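Local coordinates for protein Abbfa_003403 (Acinetobacter baumannii, PDB 4ZXH) that probably assembles a peptide product as a nonribosomal peptide synthetase, joining condensation, adenylation, carrier and thioesterase domains in one chain, the carrier bearing a phosphopantetheine arm, at residues A[1099-1104]-A[1237-1242]. Numbering follows the deposited sequence.
Sequences PGLIEA and RLYFDT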
loop_
_atom_site.group_PDB
_atom_site.type_symbol
_atom_site.label_atom_id
_atom_site.label_comp_id
_atom_site.label_asym_id
_atom_site.label_seq_id
_atom_site.Cartn_x
_atom_site.Cartn_y
_atom_site.Cartn_z
ATOM N N PRO A 1099 -13.846 2.940 -39.532
ATOM C CA PRO A 1099 -14.242 1.648 -38.942
ATOM C C PRO A 1099 -13.113 0.607 -39.033
ATOM O O PRO A 1099 -12.984 -0.283 -38.193
ATOM C CB PRO A 1099 -15.441 1.214 -39.796
ATOM C CG PRO A 1099 -15.993 2.476 -40.366
ATOM C CD PRO A 1099 -14.807 3.414 -40.542
ATOM N N GLY A 1100 -12.285 0.737 -40.061
ATOM C CA GLY A 1100 -11.165 -0.161 -40.229
ATOM C C GLY A 1100 -10.234 -0.261 -39.024
ATOM O O GLY A 1100 -9.522 -1.264 -38.882
ATOM N N LEU A 1101 -10.217 0.765 -38.168
ATOM C CA LEU A 1101 -9.315 0.759 -37.019
ATOM C C LEU A 1101 -9.832 -0.126 -35.887
ATOM O O LEU A 1101 -9.074 -0.466 -34.977
ATOM C CB LEU A 1101 -9.088 2.168 -36.483
ATOM C CG LEU A 1101 -8.326 3.204 -37.318
ATOM C CD1 LEU A 1101 -8.004 4.462 -36.480
ATOM C CD2 LEU A 1101 -7.068 2.633 -37.981
ATOM N N ILE A 1102 -11.110 -0.514 -35.955
ATOM C CA ILE A 1102 -11.736 -1.273 -34.875
ATOM C C ILE A 1102 -12.222 -2.672 -35.282
ATOM O O ILE A 1102 -12.187 -3.605 -34.480
ATOM C CB ILE A 1102 -12.913 -0.488 -34.289
ATOM C CG1 ILE A 1102 -12.416 0.848 -33.722
ATOM C CG2 ILE A 1102 -13.618 -1.293 -33.222
ATOM C CD1 ILE A 1102 -12.661 2.031 -34.638
ATOM N N GLU A 1103 -12.677 -2.827 -36.520
ATOM C CA GLU A 1103 -13.132 -4.136 -36.987
ATOM C C GLU A 1103 -12.403 -4.525 -38.266
ATOM O O GLU A 1103 -12.206 -3.693 -39.145
ATOM C CB GLU A 1103 -14.646 -4.146 -37.220
ATOM C CG GLU A 1103 -15.219 -5.534 -37.437
ATOM C CD GLU A 1103 -16.622 -5.501 -38.010
ATOM O OE1 GLU A 1103 -17.184 -4.394 -38.148
ATOM O OE2 GLU A 1103 -17.161 -6.585 -38.333
ATOM N N ALA A 1104 -11.999 -5.785 -38.375
ATOM C CA ALA A 1104 -11.257 -6.220 -39.546
ATOM C C ALA A 1104 -12.088 -6.095 -40.828
ATOM O O ALA A 1104 -13.296 -6.358 -40.827
ATOM C CB ALA A 1104 -10.774 -7.638 -39.357
ATOM N N ARG A 1237 -2.301 -5.215 -38.226
ATOM C CA ARG A 1237 -2.984 -5.432 -39.501
ATOM C C ARG A 1237 -4.172 -4.485 -39.713
ATOM O O ARG A 1237 -4.363 -3.978 -40.825
ATOM C CB ARG A 1237 -3.468 -6.876 -39.626
ATOM C CG ARG A 1237 -2.435 -7.822 -40.188
ATOM C CD ARG A 1237 -3.097 -8.905 -41.020
ATOM N NE ARG A 1237 -2.108 -9.761 -41.670
ATOM C CZ ARG A 1237 -1.640 -9.555 -42.899
ATOM N NH1 ARG A 1237 -2.064 -8.509 -43.606
ATOM N NH2 ARG A 1237 -0.737 -10.387 -43.417
ATOM N N LEU A 1238 -4.968 -4.252 -38.667
ATOM C CA LEU A 1238 -6.088 -3.328 -38.792
ATOM C C LEU A 1238 -5.587 -1.971 -39.271
ATOM O O LEU A 1238 -6.191 -1.353 -40.148
ATOM C CB LEU A 1238 -6.840 -3.166 -37.465
ATOM C CG LEU A 1238 -7.545 -4.404 -36.907
ATOM C CD1 LEU A 1238 -8.349 -4.078 -35.671
ATOM C CD2 LEU A 1238 -8.425 -4.992 -37.974
ATOM N N TYR A 1239 -4.470 -1.519 -38.713
ATOM C CA TYR A 1239 -3.996 -0.169 -38.989
ATOM C C TYR A 1239 -3.361 -0.090 -40.359
ATOM O O TYR A 1239 -3.501 0.904 -41.063
ATOM C CB TYR A 1239 -2.996 0.302 -37.921
ATOM C CG TYR A 1239 -3.549 0.248 -36.511
ATOM C CD1 TYR A 1239 -4.925 0.316 -36.275
ATOM C CD2 TYR A 1239 -2.698 0.122 -35.409
ATOM C CE1 TYR A 1239 -5.437 0.257 -34.982
ATOM C CE2 TYR A 1239 -3.199 0.063 -34.117
ATOM C CZ TYR A 1239 -4.572 0.132 -33.908
ATOM O OH TYR A 1239 -5.078 0.069 -32.629
ATOM N N PHE A 1240 -2.649 -1.138 -40.737
ATOM C CA PHE A 1240 -2.021 -1.163 -42.045
ATOM C C PHE A 1240 -3.103 -1.306 -43.114
ATOM O O PHE A 1240 -3.101 -0.564 -44.090
ATOM C CB PHE A 1240 -0.991 -2.295 -42.141
ATOM C CG PHE A 1240 -0.150 -2.237 -43.383
ATOM C CD1 PHE A 1240 0.326 -1.023 -43.848
ATOM C CD2 PHE A 1240 0.173 -3.390 -44.078
ATOM C CE1 PHE A 1240 1.096 -0.957 -44.994
ATOM C CE2 PHE A 1240 0.942 -3.336 -45.212
ATOM C CZ PHE A 1240 1.409 -2.112 -45.675
ATOM N N ASP A 1241 -4.043 -2.230 -42.910
ATOM C CA ASP A 1241 -5.145 -2.441 -43.862
ATOM C C ASP A 1241 -5.989 -1.183 -44.074
ATOM O O ASP A 1241 -6.353 -0.854 -45.209
ATOM C CB ASP A 1241 -6.046 -3.584 -43.406
ATOM C CG ASP A 1241 -5.446 -4.958 -43.679
ATOM O OD1 ASP A 1241 -4.395 -5.067 -44.381
ATOM O OD2 ASP A 1241 -6.047 -5.939 -43.181
ATOM N N THR A 1242 -6.295 -0.477 -42.988
ATOM C CA THR A 1242 -6.964 0.824 -43.092
ATOM C C THR A 1242 -6.165 1.798 -43.962
ATOM O O THR A 1242 -6.709 2.422 -44.885
ATOM C CB THR A 1242 -7.200 1.438 -41.704
ATOM O OG1 THR A 1242 -8.182 0.654 -41.026
ATOM C CG2 THR A 1242 -7.707 2.860 -41.814
#
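L1101 and L1238 each send a methyl across the contact at separate places: CD2 of L1101 to the side chains of Y1239 and T1242, CD1 of L1238 to the carbonyl oxygen of L1101. L1101 leaves its main chain pointing away from the helix, yet its CD2 turns back to lie 3.6 Å from CD1 of Y1239, meeting the ring obliquely. The two side chains cross at about a right angle, as do L1101 and T1242, whose CB and CG2 both lie 3.9 Å from L1101 CD2.

L1238 has its CB directed toward the loop and splits its two methyls: CD1 sits 3.7 Å from the carbonyl O of L1101, while CD2 packs 3.5 Å from CA of A1104, with the CB of A1104 close behind. With CG anti to the carbonyl carbon (chi1 -64°), the branch extends from the helix across the turn that follows the 3-10 segment 1099-1101.

The shortest CA-to-CA separation is 5.2 Å, between G1100 and T1242. T1242 OG1 lies near the G1100 carbonyl, but the angle is too poor for a hydrogen bond. That hydroxyl is turned back to its own helix, donating to L1238 O at 3.0 Å with a C=O...donor angle of 152°. The backbone N of T1242 reaches the same oxygen from the opposite face of the carbonyl plane, so two bonds grip it. No hydrogen bond crosses between the segments; the evidence is for van der Waals packing.

Both segments belong to the thioesterase region, where the loop following strand 1093-1096 of the mixed, largely parallel sheet meets helix 1233-1251, consistent with an alpha/beta-hydrolase fold. P977, opening helix 977-990, touches both L1101 and Y1239, Y1239 also reaches F1186 on helix 1179-1191, and P1099 rests on helix 1111-1125.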